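Local structure of PF04016 domain protein (Desulfitobacterium hafniense, 3L5O) at residues D243-R246 against A247-V251; A99-N102 against A103-N107; L40-T44 against T45-I49; V86-N90 against Y91-S95. The protein is of unknown function, but combines enolase-like and Rossmann-like folds and may take part in heavy-metal chelation. One frame throughout, in Å; residues are numbered along the deposited sequence. Where two conformers were deposited one is given.

Contact 1 of 4, residues D243-R246 against A247-V251; sequences DNAR and AFRIV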
loop_
_atom_site.group_PDB
_atom_site.type_symbol
_atom_site.label_atom_id
_atom_site.label_comp_id
_atom_site.label_asym_id
_atom_site.label_seq_id
_atom_site.Cartn_x
_atom_site.Cartn_y
_atom_site.Cartn_z
ATOM N N ASP A 243 13.315 -6.024 10.574
ATOM C CA ASP A 243 14.089 -5.275 11.555
ATOM C C ASP A 243 13.207 -4.110 12.019
ATOM O O ASP A 243 13.219 -3.034 11.416
ATOM C CB ASP A 243 15.381 -4.777 10.900
ATOM C CG ASP A 243 16.467 -4.449 11.902
ATOM O OD1 ASP A 243 16.165 -4.032 13.046
ATOM O OD2 ASP A 243 17.674 -4.581 11.618
ATOM N N ASN A 244 12.425 -4.362 13.076
ATOM C CA ASN A 244 11.501 -3.388 13.656
ATOM C C ASN A 244 12.196 -2.102 14.084
ATOM O O ASN A 244 11.817 -1.022 13.652
ATOM C CB ASN A 244 10.769 -3.988 14.874
ATOM C CG ASN A 244 9.729 -5.053 14.493
ATOM O OD1 ASN A 244 9.569 -5.414 13.308
ATOM N ND2 ASN A 244 9.006 -5.558 15.508
ATOM N N ALA A 245 13.217 -2.234 14.926
ATOM C CA ALA A 245 13.984 -1.087 15.414
ATOM C C ALA A 245 14.529 -0.254 14.248
ATOM O O ALA A 245 14.457 0.976 14.260
ATOM C CB ALA A 245 15.128 -1.559 16.342
ATOM N N ARG A 246 15.006 -0.935 13.211
ATOM C CA ARG A 246 15.617 -0.270 12.074
ATOM C C ARG A 246 14.610 0.454 11.212
ATOM O O ARG A 246 14.875 1.557 10.758
ATOM C CB ARG A 246 16.398 -1.261 11.217
ATOM C CG ARG A 246 17.158 -0.584 10.107
ATOM C CD ARG A 246 18.029 -1.487 9.279
ATOM N NE ARG A 246 18.688 -0.719 8.224
ATOM C CZ ARG A 246 19.811 -1.076 7.623
ATOM N NH1 ARG A 246 20.428 -2.201 7.961
ATOM N NH2 ARG A 246 20.330 -0.297 6.683
ATOM N N ALA A 247 13.463 -0.175 10.973
ATOM C CA ALA A 247 12.365 0.448 10.242
ATOM C C ALA A 247 11.998 1.810 10.832
ATOM O O ALA A 247 11.749 2.747 10.102
ATOM C CB ALA A 247 11.151 -0.475 10.245
ATOM N N PHE A 248 11.964 1.905 12.151
ATOM C CA PHE A 248 11.679 3.174 12.835
ATOM C C PHE A 248 12.804 4.194 12.677
ATOM O O PHE A 248 12.541 5.377 12.493
ATOM C CB PHE A 248 11.388 2.949 14.314
ATOM C CG PHE A 248 9.931 2.635 14.613
ATOM C CD1 PHE A 248 9.415 1.355 14.401
ATOM C CD2 PHE A 248 9.085 3.624 15.105
ATOM C CE1 PHE A 248 8.072 1.063 14.689
ATOM C CE2 PHE A 248 7.763 3.342 15.397
ATOM C CZ PHE A 248 7.248 2.052 15.180
ATOM N N ARG A 249 14.049 3.734 12.736
ATOM C CA ARG A 249 15.187 4.616 12.497
ATOM C C ARG A 249 15.046 5.273 11.147
ATOM O O ARG A 249 15.147 6.482 11.037
ATOM C CB ARG A 249 16.514 3.861 12.616
ATOM C CG ARG A 249 16.766 3.322 14.027
ATOM C CD ARG A 249 18.216 2.938 14.329
ATOM N NE ARG A 249 18.629 1.679 13.695
ATOM C CZ ARG A 249 18.513 0.465 14.249
ATOM N NH1 ARG A 249 17.996 0.302 15.467
ATOM N NH2 ARG A 249 18.928 -0.604 13.571
ATOM N N ILE A 250 14.762 4.481 10.120
ATOM C CA ILE A 250 14.647 4.994 8.765
ATOM C C ILE A 250 13.496 5.998 8.636
ATOM O O ILE A 250 13.683 7.084 8.088
ATOM C CB ILE A 250 14.469 3.815 7.747
ATOM C CG1 ILE A 250 15.757 2.974 7.666
ATOM C CG2 ILE A 250 14.068 4.350 6.377
ATOM C CD1 ILE A 250 15.578 1.577 7.088
ATOM N N VAL A 251 12.310 5.630 9.125
ATOM C CA VAL A 251 11.110 6.474 8.979
ATOM C C VAL A 251 11.285 7.813 9.700
ATOM O O VAL A 251 10.787 8.845 9.243
ATOM C CB VAL A 251 9.811 5.780 9.528
ATOM C CG1 VAL A 251 8.595 6.728 9.440
ATOM C CG2 VAL A 251 9.524 4.465 8.786
#

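Contact 2 of 4, residues A99-N102 against A103-N107; sequences AAIN and AYYNN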
loop_
_atom_site.group_PDB
_atom_site.type_symbol
_atom_site.label_atom_id
_atom_site.label_comp_id
_atom_site.label_asym_id
_atom_site.label_seq_id
_atom_site.Cartn_x
_atom_site.Cartn_y
_atom_site.Cartn_z
ATOM N N ALA A 99 -0.897 2.677 8.357
ATOM C CA ALA A 99 0.148 2.085 9.192
ATOM C C ALA A 99 -0.425 1.128 10.282
ATOM O O ALA A 99 0.068 0.014 10.460
ATOM C CB ALA A 99 1.041 3.188 9.799
ATOM N N ALA A 100 -1.522 1.524 10.926
ATOM C CA ALA A 100 -2.183 0.712 11.925
ATOM C C ALA A 100 -2.769 -0.561 11.304
ATOM O O ALA A 100 -2.590 -1.653 11.833
ATOM C CB ALA A 100 -3.301 1.514 12.611
ATOM N N ILE A 101 -3.442 -0.433 10.168
ATOM C CA ILE A 101 -3.909 -1.627 9.446
ATOM C C ILE A 101 -2.759 -2.604 9.189
ATOM O O ILE A 101 -2.887 -3.815 9.419
ATOM C CB ILE A 101 -4.594 -1.216 8.128
ATOM C CG1 ILE A 101 -5.941 -0.577 8.436
ATOM C CG2 ILE A 101 -4.758 -2.415 7.184
ATOM C CD1 ILE A 101 -6.546 0.151 7.262
ATOM N N ASN A 102 -1.623 -2.068 8.749
ATOM C CA ASN A 102 -0.517 -2.923 8.305
ATOM C C ASN A 102 0.248 -3.512 9.485
ATOM O O ASN A 102 0.941 -4.522 9.332
ATOM C CB ASN A 102 0.409 -2.162 7.351
ATOM C CG ASN A 102 -0.230 -1.924 5.985
ATOM O OD1 ASN A 102 -1.055 -2.703 5.520
ATOM N ND2 ASN A 102 0.144 -0.844 5.356
ATOM N N ALA A 103 0.106 -2.904 10.663
ATOM C CA ALA A 103 0.695 -3.447 11.897
ATOM C C ALA A 103 0.025 -4.763 12.260
ATOM O O ALA A 103 0.676 -5.640 12.741
ATOM C CB ALA A 103 0.571 -2.470 13.026
ATOM N N TYR A 104 -1.277 -4.906 12.015
ATOM C CA TYR A 104 -1.917 -6.234 12.165
ATOM C C TYR A 104 -1.520 -7.161 10.990
ATOM O O TYR A 104 -0.812 -8.126 11.208
ATOM C CB TYR A 104 -3.423 -6.145 12.217
ATOM C CG TYR A 104 -4.062 -7.510 12.227
ATOM C CD1 TYR A 104 -3.862 -8.385 13.294
ATOM C CD2 TYR A 104 -4.873 -7.920 11.191
ATOM C CE1 TYR A 104 -4.447 -9.638 13.306
ATOM C CE2 TYR A 104 -5.464 -9.167 11.196
ATOM C CZ TYR A 104 -5.253 -10.011 12.253
ATOM O OH TYR A 104 -5.866 -11.225 12.217
ATOM N N TYR A 105 -1.975 -6.860 9.769
ATOM C CA TYR A 105 -1.865 -7.825 8.654
ATOM C C TYR A 105 -0.437 -8.229 8.260
ATOM O O TYR A 105 -0.187 -9.391 7.820
ATOM C CB TYR A 105 -2.614 -7.312 7.434
ATOM C CG TYR A 105 -4.106 -7.219 7.619
ATOM C CD1 TYR A 105 -4.907 -8.355 7.511
ATOM C CD2 TYR A 105 -4.726 -6.000 7.890
ATOM C CE1 TYR A 105 -6.274 -8.289 7.698
ATOM C CE2 TYR A 105 -6.109 -5.929 8.081
ATOM C CZ TYR A 105 -6.880 -7.079 7.973
ATOM O OH TYR A 105 -8.254 -7.053 8.135
ATOM N N ASN A 106 0.496 -7.295 8.448
ATOM C CA ASN A 106 1.889 -7.482 8.033
ATOM C C ASN A 106 2.798 -7.856 9.189
ATOM O O ASN A 106 4.025 -7.804 9.067
ATOM C CB ASN A 106 2.460 -6.238 7.292
ATOM C CG ASN A 106 1.643 -5.838 6.066
ATOM O OD1 ASN A 106 0.632 -6.459 5.745
ATOM N ND2 ASN A 106 2.075 -4.774 5.385
ATOM N N ASN A 107 2.187 -8.224 10.314
ATOM C CA ASN A 107 2.855 -8.897 11.412
ATOM C C ASN A 107 3.328 -10.233 10.827
ATOM O O ASN A 107 2.551 -10.894 10.161
ATOM C CB ASN A 107 1.826 -9.104 12.564
ATOM C CG ASN A 107 2.396 -9.802 13.736
ATOM O OD1 ASN A 107 3.036 -10.830 13.599
ATOM N ND2 ASN A 107 2.169 -9.253 14.920
#

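Contact 3 of 4, residues L40-T44 against T45-I49; sequences LVCGT and THSVI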
loop_
_atom_site.group_PDB
_atom_site.type_symbol
_atom_site.label_atom_id
_atom_site.label_comp_id
_atom_site.label_asym_id
_atom_site.label_seq_id
_atom_site.Cartn_x
_atom_site.Cartn_y
_atom_site.Cartn_z
ATOM N N LEU A 40 4.531 4.678 17.540
ATOM C CA LEU A 40 4.049 5.404 16.378
ATOM C C LEU A 40 4.974 6.578 16.065
ATOM O O LEU A 40 5.217 7.418 16.922
ATOM C CB LEU A 40 2.624 5.921 16.611
ATOM C CG LEU A 40 2.076 6.967 15.630
ATOM C CD1 LEU A 40 2.085 6.528 14.181
ATOM C CD2 LEU A 40 0.661 7.314 16.038
ATOM N N VAL A 41 5.492 6.607 14.841
ATOM C CA VAL A 41 6.280 7.739 14.356
ATOM C C VAL A 41 5.736 8.212 13.010
ATOM O O VAL A 41 5.412 7.405 12.135
ATOM C CB VAL A 41 7.778 7.394 14.223
ATOM C CG1 VAL A 41 8.539 8.550 13.561
ATOM C CG2 VAL A 41 8.372 7.078 15.583
ATOM N N CYS A 42 5.650 9.536 12.879
ATOM C CA CYS A 42 5.194 10.197 11.666
ATOM C C CYS A 42 6.399 10.906 11.053
ATOM O O CYS A 42 6.832 11.950 11.556
ATOM C CB CYS A 42 4.083 11.197 12.019
ATOM S SG CYS A 42 2.828 11.468 10.748
ATOM N N GLY A 43 6.945 10.323 9.992
ATOM C CA GLY A 43 8.083 10.896 9.284
ATOM C C GLY A 43 7.636 11.664 8.068
ATOM O O GLY A 43 6.433 11.745 7.793
ATOM N N THR A 44 8.611 12.206 7.336
ATOM C CA THR A 44 8.361 13.033 6.153
ATOM C C THR A 44 7.736 12.265 4.987
ATOM O O THR A 44 6.904 12.818 4.244
ATOM C CB THR A 44 9.686 13.642 5.664
ATOM O OG1 THR A 44 10.212 14.515 6.668
ATOM C CG2 THR A 44 9.477 14.541 4.438
ATOM N N THR A 45 8.164 11.013 4.820
ATOM C CA THR A 45 7.711 10.166 3.710
ATOM C C THR A 45 6.875 8.955 4.119
ATOM O O THR A 45 6.191 8.370 3.273
ATOM C CB THR A 45 8.924 9.680 2.903
ATOM O OG1 THR A 45 9.799 8.914 3.747
ATOM C CG2 THR A 45 9.775 10.863 2.452
ATOM N N HIS A 46 6.935 8.555 5.393
ATOM C CA HIS A 46 6.056 7.502 5.888
ATOM C C HIS A 46 5.637 7.770 7.320
ATOM O O HIS A 46 6.309 8.483 8.053
ATOM C CB HIS A 46 6.713 6.110 5.864
ATOM C CG HIS A 46 6.951 5.548 4.492
ATOM N ND1 HIS A 46 8.196 5.557 3.898
ATOM C CD2 HIS A 46 6.120 4.930 3.619
ATOM C CE1 HIS A 46 8.116 4.977 2.714
ATOM N NE2 HIS A 46 6.868 4.587 2.522
ATOM N N SER A 47 4.505 7.172 7.682
ATOM C CA SER A 47 4.090 6.959 9.058
ATOM C C SER A 47 4.316 5.479 9.372
ATOM O O SER A 47 4.209 4.637 8.487
ATOM C CB SER A 47 2.613 7.312 9.224
ATOM O OG SER A 47 2.419 8.723 9.196
ATOM N N VAL A 48 4.658 5.172 10.623
ATOM C CA VAL A 48 4.965 3.801 11.039
ATOM C C VAL A 48 4.369 3.502 12.437
ATOM O O VAL A 48 4.445 4.316 13.361
ATOM C CB VAL A 48 6.490 3.495 10.927
ATOM C CG1 VAL A 48 7.297 4.329 11.890
ATOM C CG2 VAL A 48 6.772 2.011 11.133
ATOM N N ILE A 49 3.743 2.334 12.555
ATOM C CA ILE A 49 3.183 1.850 13.805
ATOM C C ILE A 49 3.693 0.447 14.106
ATOM O O ILE A 49 3.774 -0.377 13.229
ATOM C CB ILE A 49 1.631 1.865 13.717
ATOM C CG1 ILE A 49 1.152 3.316 13.633
ATOM C CG2 ILE A 49 0.996 1.126 14.870
ATOM C CD1 ILE A 49 -0.324 3.514 13.840
#

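Contact 4 of 4, residues V86-N90 against Y91-S95; sequences VKSWN and YVEAS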
loop_
_atom_site.group_PDB
_atom_site.type_symbol
_atom_site.label_atom_id
_atom_site.label_comp_id
_atom_site.label_asym_id
_atom_site.label_seq_id
_atom_site.Cartn_x
_atom_site.Cartn_y
_atom_site.Cartn_z
ATOM N N VAL A 86 -7.693 5.740 8.706
ATOM C CA VAL A 86 -7.478 5.506 7.271
ATOM C C VAL A 86 -8.546 6.191 6.415
ATOM O O VAL A 86 -8.294 6.552 5.266
ATOM C CB VAL A 86 -7.386 3.982 6.922
ATOM C CG1 VAL A 86 -8.742 3.290 6.999
ATOM C CG2 VAL A 86 -6.724 3.763 5.531
ATOM N N LYS A 87 -9.720 6.401 6.995
ATOM C CA LYS A 87 -10.816 7.010 6.285
ATOM C C LYS A 87 -10.797 8.529 6.305
ATOM O O LYS A 87 -11.642 9.171 5.656
ATOM C CB LYS A 87 -12.119 6.511 6.850
ATOM C CG LYS A 87 -12.371 5.003 6.772
ATOM C CD LYS A 87 -13.841 4.810 7.198
ATOM C CE LYS A 87 -14.328 3.384 7.255
ATOM N NZ LYS A 87 -14.733 3.017 8.653
ATOM N N SER A 88 -9.798 9.110 6.963
ATOM C CA SER A 88 -9.729 10.560 7.097
ATOM C C SER A 88 -9.450 11.256 5.776
ATOM O O SER A 88 -8.673 10.763 4.947
ATOM C CB SER A 88 -8.657 10.945 8.097
ATOM O OG SER A 88 -8.509 12.339 8.127
ATOM N N TRP A 89 -10.067 12.423 5.581
ATOM C CA TRP A 89 -9.772 13.246 4.390
ATOM C C TRP A 89 -8.557 14.123 4.596
ATOM O O TRP A 89 -8.167 14.857 3.710
ATOM C CB TRP A 89 -10.994 14.069 3.996
ATOM C CG TRP A 89 -12.061 13.174 3.501
ATOM C CD1 TRP A 89 -13.230 12.860 4.131
ATOM C CD2 TRP A 89 -12.006 12.369 2.320
ATOM N NE1 TRP A 89 -13.926 11.938 3.388
ATOM C CE2 TRP A 89 -13.194 11.621 2.270
ATOM C CE3 TRP A 89 -11.063 12.204 1.291
ATOM C CZ2 TRP A 89 -13.483 10.745 1.228
ATOM C CZ3 TRP A 89 -11.351 11.338 0.257
ATOM C CH2 TRP A 89 -12.561 10.632 0.227
ATOM N N ASN A 90 -7.972 14.038 5.789
ATOM C CA ASN A 90 -6.653 14.562 6.077
ATOM C C ASN A 90 -5.682 13.418 5.799
ATOM O O ASN A 90 -5.664 12.415 6.500
ATOM C CB ASN A 90 -6.593 15.027 7.544
ATOM C CG ASN A 90 -5.232 15.554 7.934
ATOM O OD1 ASN A 90 -4.195 14.950 7.633
ATOM N ND2 ASN A 90 -5.222 16.686 8.586
ATOM N N TYR A 91 -4.876 13.566 4.754
ATOM C CA TYR A 91 -4.014 12.497 4.296
ATOM C C TYR A 91 -2.856 12.088 5.239
ATOM O O TYR A 91 -2.445 10.930 5.214
ATOM C CB TYR A 91 -3.559 12.779 2.844
ATOM C CG TYR A 91 -4.699 12.720 1.770
ATOM C CD1 TYR A 91 -5.946 12.105 2.028
ATOM C CD2 TYR A 91 -4.495 13.258 0.487
ATOM C CE1 TYR A 91 -6.965 12.053 1.043
ATOM C CE2 TYR A 91 -5.499 13.206 -0.501
ATOM C CZ TYR A 91 -6.726 12.602 -0.220
ATOM O OH TYR A 91 -7.698 12.562 -1.210
ATOM N N VAL A 92 -2.359 12.979 6.083
ATOM C CA VAL A 92 -1.380 12.558 7.110
ATOM C C VAL A 92 -2.040 11.613 8.152
ATOM O O VAL A 92 -1.446 10.652 8.587
ATOM C CB VAL A 92 -0.722 13.749 7.810
ATOM C CG1 VAL A 92 0.162 13.283 8.953
ATOM C CG2 VAL A 92 0.079 14.562 6.816
ATOM N N GLU A 93 -3.264 11.926 8.552
ATOM C CA GLU A 93 -4.040 11.092 9.448
ATOM C C GLU A 93 -4.350 9.747 8.782
ATOM O O GLU A 93 -4.213 8.696 9.399
ATOM C CB GLU A 93 -5.309 11.836 9.847
ATOM C CG GLU A 93 -6.268 11.005 10.662
ATOM C CD GLU A 93 -7.392 11.796 11.285
ATOM O OE1 GLU A 93 -7.307 13.047 11.300
ATOM O OE2 GLU A 93 -8.358 11.140 11.786
ATOM N N ALA A 94 -4.742 9.780 7.513
ATOM C CA ALA A 94 -5.053 8.554 6.764
ATOM C C ALA A 94 -3.842 7.650 6.647
ATOM O O ALA A 94 -3.977 6.447 6.778
ATOM C CB ALA A 94 -5.604 8.879 5.400
ATOM N N SER A 95 -2.659 8.232 6.502
ATOM C CA SER A 95 -1.424 7.449 6.402
ATOM C C SER A 95 -1.160 6.690 7.701
ATOM O O SER A 95 -0.747 5.559 7.671
ATOM C CB SER A 95 -0.217 8.322 5.994
ATOM O OG SER A 95 0.322 9.051 7.090
#

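Contact 1 of 4, residues D243-R246 against A247-V251
Arg249 folds back over Arg246 in the first turns of helix 244-251. Its chain bends at chi3 (-75°), which lays the guanidinium flat over the backbone of the preceding turn. One face rests on Ala245 C and Arg246 CA. The two arginine side chains cross at about a right angle. Arg249 NH2 lies 3.5 Å from Arg246 CB, and NH1 is equally close to Ala245 CB. Arg249 NE forms a salt bridge with Glu255, which probably offsets the nearness of the two positive groups. The chain of Arg246 is extended from CG to NE, and Ile250 CD1 meets its guanidinium at the edge, 4.0 Å from NE. Ala247 lies on the same turn: its N donates to Asp243 O at 2.9 Å, and its CB touches the carbonyl oxygens of Asp243 and Asn244. Ile250 N bonds to Arg246 O at 3.0 Å. Asp243 OD1 accepts a weak bond of 3.3 Å from Arg246 N. The same oxygen is 4.4 Å from Arg249 NH2 and well out of the guanidinium plane, so only the opposite charges act there. The arrangement is a helix N-terminus with an aspartate N-cap, followed by regular i to i+4 bonding.

Contact 2 of 4, residues A99-N102 against A103-N107
Ala99 O receives Ala103 N at 2.9 Å, and this bond continues the helical backbone from 99-102 into 103-107. Ala103 N also makes a weak bond to Ala100 O. Tyr105 N donates to Ile101 O at 3.2 Å, nearly straight (167°) and in the carbonyl plane. Asn106 N reaches Asn102 O at 2.9 Å, but from above the carbonyl plane, 36° out of it. Asn106 is the first residue to leave helical angles. The segments thus form the C-terminal end of helix 91-105, and Asn107 follows as the N-cap of helix 108-113.

Ile101 and Tyr105 lie one turn apart. With Ile101 CG2 anti to the backbone N, that methyl meets Tyr105 CD2 at 3.7 Å. Ile101 O lies at the edge of the same ring, near its plane. Tyr104 CD2 sits over the centre of the Tyr105 ring, 3.5 Å above it, and the Tyr105 hydroxyl bonds to Met27 O.

Asn102 and Asn106 lie side by side and point the same way, their amide planes only 14° apart. Asn106 ND2 is 3.7 Å from both CB and CG of Asn102. Their polar ends turn to other partners. Asn102 ND2 donates to Leu57 O and Gly221 O, while Asn106 bonds through OD1 to Leu224 N and through ND2 to Thr222 O. An alanine at Asn106 would lose both amide bonds and is likely to leave Leu224 N and Thr222 O without these buried mates. On the other side of the helix, Ala103 CB packs on Leu79 and Ile49.

Contact 3 of 4, residues L40-T44 against T45-I49
Val41 and Val48 are joined by two backbone bonds, the hydrogen-bonded pair of this antiparallel hairpin. Val41 N donates to Val48 O at 2.9 Å, and Val48 N donates to Val41 O at 2.8 Å, nearly along the C=O axis. Their side chains share one face of the sheet. Val48 CG1 stands between its backbone N and carbonyl carbon (chi1 65°), and from there it meets Val41 CB at 3.9 Å.

On the other face lie Leu40, Cys42, Ser47 and Ile49. Leu40 and Ile49 form a non-hydrogen-bonded pair. Leu40 CD1 presses on Ile49 CG1 at 3.4 Å, tighter than usual van der Waals contact. Leu40 CA also makes a CA-H...O contact of 3.2 Å with Val48 O. Cys42 and Ser47 form the next such pair; in the conformer given, Cys42 SG lies 3.2 Å from Ser47 OG.

Toward the turn, Gly43 N bonds to His46 O at 2.7 Å. Thr44 and Thr45 complete the link between the strands. Gly43 O accepts from Asn60 ND2, which also makes a weak bond to Ser47 OG.

Further out, strand 54-59 pairs with the far edge of strand 46-51, and Phe248 of helix 244-251 packs on Val41 and Val48. Helix 91-105 covers the opposite face, where Ile49 touches Ala99 and Ala100 and Ser47 OG probably bonds to Ser95 OG. The chemistry is therefore divided by face: the valine face meets helix 244-251 by apolar packing, while the second face adds to its apolar packing a buried serine hydroxyl with a probable hydrogen bond to Ser95 and a weak one to Asn60.

Contact 4 of 4, residues V86-N90 against Y91-S95
Asn90 is the N-cap of helix 91-105, and its side chain bonds to the first turn. Its CG is anti to the backbone N (chi1 178°), which brings OD1 to the amides of Val92 and Glu93. Glu93 N donates to Asn90 OD1 at 3.3 Å and 168°, from above the carbonyl plane. Val92 N makes a weaker, bent bond to the same oxygen. Ala94 N bonds to Asn90 O at 3.0 Å and starts the regular helical pattern.

Just before the cap, Ser88 OG accepts from Asn90 N at 2.9 Å, which makes an ST turn.

Two van der Waals contacts join the loop to the helix. The extended Glu93 chain runs back alongside Ser88, with its CG 3.5 Å from Ser88 CB. A glycine in place of Glu93 would remove this chain and would probably uncover the Ser88 side chain, leaving the ST turn less firmly packed. Ala94 CB lies against the carbonyl oxygens of Val86 and Ser88, both of which also accept from Lys200 NZ.

Among the aromatic groups, Trp89 makes a cation-pi contact with Lys200. Tyr91 lies about 4 Å from a bound imidazole, probably from the crystallisation liquor. The Trp89 and Tyr91 side chains are oblique to each other, and Trp89 CE3 comes within 4.1 Å of Tyr91 CE1.

How the contacts relate
Along the chain the order is contact 3, contact 4, contact 2, contact 1. Contacts 4 and 2 sit at the two ends of helix 91-105, their centres 16 Å apart. Contact 3 is the hairpin of the three-stranded antiparallel sheet. Helix 91-105 packs on one face of this hairpin, so contacts 2 and 4 each touch contact 3, with centres 13 Å away. Contact 1, on helix 244-251, packs on the other face, its centre 10 Å from that of contact 3. It does not touch contacts 2 or 4. Contact 1 belongs to the C-terminal part of the chain, and the other three to the N-terminal part. The hairpin thus lies between a helix of the earlier part and one of the later part.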